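Local coordinates for chorismate synthase (Aquifex aeolicus, PDB 1Q1L), which probably catalyses the last step of chorismate biosynthesis, eliminating phosphate from 5-enolpyruvylshikimate-3-phosphate with the help of reduced FMN, at residues L236-G241 with G310-M315; H300-G305 with P316-V321. One frame throughout, in Å; residues are numbered along the deposited sequence.

Contact 1. Residues L236-G241 with G310-M315; sequences LNVPPG and GITNGM
The ring of Pro-240 lies over the turn at Asn-313 and Gly-314, its CG 3.6 Å from Asn-313 O and 3.8 Å from Gly-314 CA. In the beta-alpha-beta sandwich of chorismate synthase, this joins the loop that leaves strand 229-236 to the short strand 311-312 and the turn after it. Gly-314 has no side chain to obstruct the ring; a CB there would run into Pro-240 CG. Its CA instead offers a C-H to Val-238 O at 3.1 Å, and a water donates to both Val-238 O and Gly-314 O. A second water joins Val-238 N to Met-315 O, so two waters bridge the two backbones.

Thr-312 supplies a side-chain hydrogen bond. Its chi1 of 52° tucks OG1 into the gap flanked by the backbone N and C, and from there it gives its proton to Pro-239 O, 2.8 Å away, in the carbonyl plane and on a lone pair. The same OG1 is hydrogen-bonded to Leu-242 N. The methyl CG2 meets Val-238 CG1, the two side chains crossing at about a right angle. Gly-241 O accepts a hydrogen bond from Lys-124 NZ of the second subunit. Gly-241 N donates to Thr-312 O at 3.3 Å, arriving 36° above the carbonyl plane, while Gly-241 CA rests 3.4 Å from Ile-311 CG2.

Contact 2. Residues H300-G305 with P316-V321; sequences HSNNLG and PIVVRV
Asn-302 sends its ND2 to Pro-316 O, 2.7 Å away, with an N-H...O angle of 155°. The acceptor lies close to the plane of the amide, and the donor is tilted only 17° from the carbonyl plane. CG stands anti to the backbone N (chi1 -166°), which carries the amide across to Pro-316, where ND2 also comes 3.6 Å from the ring carbon CD. Val-318 CG2 is 4.0 Å from the same nitrogen. Alongside, Val-318 N donates to Gly-305 O at 3.0 Å, from well above the carbonyl plane, and Ile-317 CA adds a C-H contact to that oxygen. A type I beta turn from Asn-302 to Gly-305, closed by Gly-305 N to Asn-302 O, thus docks against the start of strand 317-323, a member of the five-stranded antiparallel sheet. Further out, ND2 also binds Phe-184 O and OD1 accepts from Gly-306 N, fixing both ends of the amide. Replacing the amide by an alanine methyl is likely to leave Pro-316 O and Phe-184 O without this donor and Gly-306 N without its acceptor, and to let the turn shift against the strand. Asp-287 OD1 is hydrogen-bonded to Ser-301 OG and Asn-303 N, and its OD2 to Leu-304 N.

How the contacts relate
Contacts 1 and 2 meet where Met-315 ends one segment and Pro-316 begins the next, their centres about 11 Å apart. The segments alternate along the chain, and 310-315 continues directly into 316-321, with the 236-241 loop and the 300-305 turn as partners of this run. Side chains bridge the two: Thr-312 CG2 lies 3.8 Å from Ile-317 CD1, Leu-236 CD2 is 3.7 Å from Pro-316 CB, and Met-315 CB is 3.5 Å from Asn-302 OD1. Both contacts are buried, both reach the second subunit, and both lie away from the predicted FMN and NADP sites, although strand 317-323 runs on to Lys-324, in the predicted FMN site.

Contact 1. Residues L236-G241 with G310-M315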
loop_
_atom_site.group_PDB
_atom_site.type_symbol
_atom_site.label_atom_id
_atom_site.label_comp_id
_atom_site.label_asym_id
_atom_site.label_seq_id
_atom_site.Cartn_x
_atom_site.Cartn_y
_atom_site.Cartn_z
ATOM N N LEU A 236 -20.056 19.605 0.195
ATOM C CA LEU A 236 -21.205 19.759 1.077
ATOM C C LEU A 236 -21.867 18.434 1.433
ATOM O O LEU A 236 -21.841 17.482 0.652
ATOM C CB LEU A 236 -22.250 20.670 0.424
ATOM C CG LEU A 236 -21.778 22.056 -0.025
ATOM C CD1 LEU A 236 -22.931 22.828 -0.635
ATOM C CD2 LEU A 236 -21.207 22.801 1.169
ATOM N N ASN A 237 -22.458 18.396 2.627
ATOM C CA ASN A 237 -23.173 17.231 3.138
ATOM C C ASN A 237 -22.313 16.013 3.442
ATOM O O ASN A 237 -22.775 14.875 3.337
ATOM C CB ASN A 237 -24.294 16.840 2.174
ATOM C CG ASN A 237 -25.282 17.971 1.955
ATOM O OD1 ASN A 237 -25.770 18.567 2.911
ATOM N ND2 ASN A 237 -25.582 18.269 0.692
ATOM N N VAL A 238 -21.062 16.249 3.818
ATOM C CA VAL A 238 -20.174 15.157 4.167
ATOM C C VAL A 238 -20.455 14.868 5.637
ATOM O O VAL A 238 -20.383 15.761 6.480
ATOM C CB VAL A 238 -18.694 15.555 3.986
ATOM C CG1 VAL A 238 -17.781 14.423 4.452
ATOM C CG2 VAL A 238 -18.424 15.882 2.524
ATOM N N PRO A 239 -20.802 13.617 5.963
ATOM C CA PRO A 239 -21.087 13.279 7.358
ATOM C C PRO A 239 -19.826 13.315 8.214
ATOM O O PRO A 239 -18.711 13.297 7.694
ATOM C CB PRO A 239 -21.666 11.873 7.251
ATOM C CG PRO A 239 -20.871 11.292 6.113
ATOM C CD PRO A 239 -20.889 12.423 5.101
ATOM N N PRO A 240 -19.992 13.367 9.544
ATOM C CA PRO A 240 -18.861 13.398 10.472
ATOM C C PRO A 240 -18.342 11.971 10.540
ATOM O O PRO A 240 -19.107 11.038 10.326
ATOM C CB PRO A 240 -19.503 13.792 11.806
ATOM C CG PRO A 240 -20.864 14.297 11.444
ATOM C CD PRO A 240 -21.262 13.464 10.278
ATOM N N GLY A 241 -17.063 11.795 10.840
ATOM C CA GLY A 241 -16.545 10.445 10.959
ATOM C C GLY A 241 -15.628 9.929 9.872
ATOM O O GLY A 241 -15.077 8.843 10.023
ATOM N N GLY A 310 -8.349 15.430 12.564
ATOM C CA GLY A 310 -8.170 14.383 11.575
ATOM C C GLY A 310 -9.446 13.743 11.058
ATOM O O GLY A 310 -9.398 12.903 10.161
ATOM N N ILE A 311 -10.587 14.148 11.605
ATOM C CA ILE A 311 -11.870 13.588 11.190
ATOM C C ILE A 311 -12.810 14.683 10.679
ATOM O O ILE A 311 -12.745 15.822 11.151
ATOM C CB ILE A 311 -12.544 12.865 12.381
ATOM C CG1 ILE A 311 -11.595 11.809 12.962
ATOM C CG2 ILE A 311 -13.824 12.209 11.938
ATOM C CD1 ILE A 311 -12.076 11.219 14.282
ATOM N N THR A 312 -13.680 14.342 9.722
ATOM C CA THR A 312 -14.637 15.315 9.198
ATOM C C THR A 312 -15.658 15.710 10.266
ATOM O O THR A 312 -16.008 14.898 11.137
ATOM C CB THR A 312 -15.399 14.792 7.963
ATOM O OG1 THR A 312 -15.973 13.511 8.248
ATOM C CG2 THR A 312 -14.457 14.687 6.768
ATOM N N ASN A 313 -16.136 16.953 10.144
ATOM C CA ASN A 313 -17.082 17.616 11.056
ATOM C C ASN A 313 -18.574 17.498 10.802
ATOM O O ASN A 313 -19.382 17.591 11.722
ATOM C CB ASN A 313 -16.788 19.126 11.077
ATOM C CG ASN A 313 -16.230 19.577 12.378
ATOM O OD1 ASN A 313 -15.909 20.751 12.561
ATOM N ND2 ASN A 313 -16.106 18.641 13.308
ATOM N N GLY A 314 -18.942 17.349 9.544
ATOM C CA GLY A 314 -20.342 17.316 9.210
ATOM C C GLY A 314 -20.559 18.687 8.610
ATOM O O GLY A 314 -21.512 18.900 7.876
HETATM N N MSE A 315 -19.666 19.624 8.931
HETATM C CA MSE A 315 -19.744 20.969 8.378
HETATM C C MSE A 315 -19.130 20.883 6.981
HETATM O O MSE A 315 -18.504 19.877 6.632
HETATM C CB MSE A 315 -18.953 21.969 9.234
HETATM C CG MSE A 315 -19.564 22.239 10.616
HETATM SE SE MSE A 315 -21.405 22.873 10.509
HETATM C CE MSE A 315 -21.049 24.714 10.030
HETATM O O HOH W 1 -19.643 18.641 4.250
HETATM O O HOH W 2 -23.077 17.169 6.525
#

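Contact 2. Residues H300-G305 with P316-V321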
loop_
_atom_site.group_PDB
_atom_site.type_symbol
_atom_site.label_atom_id
_atom_site.label_comp_id
_atom_site.label_asym_id
_atom_site.label_seq_id
_atom_site.Cartn_x
_atom_site.Cartn_y
_atom_site.Cartn_z
ATOM N N HIS A 300 -21.594 26.391 14.731
ATOM C CA HIS A 300 -22.162 27.696 14.394
ATOM C C HIS A 300 -21.311 28.518 13.429
ATOM O O HIS A 300 -21.753 29.547 12.916
ATOM C CB HIS A 300 -22.445 28.485 15.673
ATOM C CG HIS A 300 -23.568 27.917 16.484
ATOM N ND1 HIS A 300 -24.869 27.880 16.028
ATOM C CD2 HIS A 300 -23.578 27.312 17.697
ATOM C CE1 HIS A 300 -25.632 27.275 16.922
ATOM N NE2 HIS A 300 -24.872 26.920 17.943
ATOM N N SER A 301 -20.084 28.061 13.197
ATOM C CA SER A 301 -19.170 28.704 12.259
ATOM C C SER A 301 -18.298 27.573 11.712
ATOM O O SER A 301 -18.369 26.448 12.210
ATOM C CB SER A 301 -18.313 29.763 12.953
ATOM O OG SER A 301 -17.593 29.207 14.032
ATOM N N ASN A 302 -17.481 27.856 10.702
ATOM C CA ASN A 302 -16.659 26.804 10.119
ATOM C C ASN A 302 -15.246 27.246 9.756
ATOM O O ASN A 302 -14.808 27.097 8.614
ATOM C CB ASN A 302 -17.377 26.230 8.890
ATOM C CG ASN A 302 -16.772 24.921 8.412
ATOM O OD1 ASN A 302 -16.216 24.155 9.197
ATOM N ND2 ASN A 302 -16.901 24.651 7.119
ATOM N N ASN A 303 -14.535 27.783 10.742
ATOM C CA ASN A 303 -13.169 28.235 10.539
ATOM C C ASN A 303 -12.233 27.046 10.402
ATOM O O ASN A 303 -11.119 27.186 9.902
ATOM C CB ASN A 303 -12.715 29.103 11.713
ATOM C CG ASN A 303 -13.564 30.337 11.871
ATOM O OD1 ASN A 303 -13.711 31.123 10.937
ATOM N ND2 ASN A 303 -14.134 30.515 13.057
ATOM N N LEU A 304 -12.696 25.878 10.842
ATOM C CA LEU A 304 -11.900 24.654 10.765
ATOM C C LEU A 304 -11.965 23.994 9.390
ATOM O O LEU A 304 -11.209 23.067 9.104
ATOM C CB LEU A 304 -12.369 23.654 11.822
ATOM C CG LEU A 304 -12.124 24.044 13.278
ATOM C CD1 LEU A 304 -12.734 23.003 14.194
ATOM C CD2 LEU A 304 -10.635 24.166 13.520
ATOM N N GLY A 305 -12.878 24.457 8.548
ATOM C CA GLY A 305 -12.997 23.893 7.216
ATOM C C GLY A 305 -13.564 22.483 7.177
ATOM O O GLY A 305 -13.179 21.687 6.325
ATOM N N PRO A 316 -19.305 21.927 6.162
ATOM C CA PRO A 316 -18.736 21.886 4.813
ATOM C C PRO A 316 -17.221 21.745 4.848
ATOM O O PRO A 316 -16.548 22.369 5.681
ATOM C CB PRO A 316 -19.154 23.232 4.217
ATOM C CG PRO A 316 -20.413 23.560 4.959
ATOM C CD PRO A 316 -20.076 23.163 6.369
ATOM N N ILE A 317 -16.686 20.912 3.961
ATOM C CA ILE A 317 -15.237 20.756 3.877
ATOM C C ILE A 317 -14.784 21.932 3.027
ATOM O O ILE A 317 -15.302 22.149 1.929
ATOM C CB ILE A 317 -14.827 19.457 3.156
ATOM C CG1 ILE A 317 -15.432 18.248 3.867
ATOM C CG2 ILE A 317 -13.310 19.367 3.092
ATOM C CD1 ILE A 317 -15.071 18.142 5.334
ATOM N N VAL A 318 -13.833 22.703 3.529
ATOM C CA VAL A 318 -13.365 23.861 2.781
ATOM C C VAL A 318 -11.860 23.874 2.726
ATOM O O VAL A 318 -11.188 23.864 3.758
ATOM C CB VAL A 318 -13.861 25.170 3.413
ATOM C CG1 VAL A 318 -13.302 26.374 2.642
ATOM C CG2 VAL A 318 -15.376 25.194 3.411
ATOM N N VAL A 319 -11.340 23.913 1.506
ATOM C CA VAL A 319 -9.906 23.896 1.277
ATOM C C VAL A 319 -9.470 25.079 0.426
ATOM O O VAL A 319 -10.079 25.363 -0.601
ATOM C CB VAL A 319 -9.502 22.590 0.550
ATOM C CG1 VAL A 319 -8.012 22.435 0.544
ATOM C CG2 VAL A 319 -10.183 21.406 1.212
ATOM N N ARG A 320 -8.404 25.750 0.846
ATOM C CA ARG A 320 -7.886 26.909 0.112
ATOM C C ARG A 320 -6.584 26.462 -0.549
ATOM O O ARG A 320 -5.715 25.887 0.104
ATOM C CB ARG A 320 -7.649 28.074 1.079
ATOM C CG ARG A 320 -8.769 28.246 2.105
ATOM C CD ARG A 320 -8.730 29.620 2.769
ATOM N NE ARG A 320 -9.014 30.684 1.814
ATOM C CZ ARG A 320 -8.110 31.536 1.343
ATOM N NH1 ARG A 320 -6.845 31.464 1.739
ATOM N NH2 ARG A 320 -8.468 32.454 0.456
ATOM N N VAL A 321 -6.456 26.734 -1.842
ATOM C CA VAL A 321 -5.304 26.286 -2.608
ATOM C C VAL A 321 -4.594 27.396 -3.371
ATOM O O VAL A 321 -5.224 28.178 -4.085
ATOM C CB VAL A 321 -5.753 25.188 -3.603
ATOM C CG1 VAL A 321 -4.555 24.539 -4.261
ATOM C CG2 VAL A 321 -6.606 24.152 -2.867
#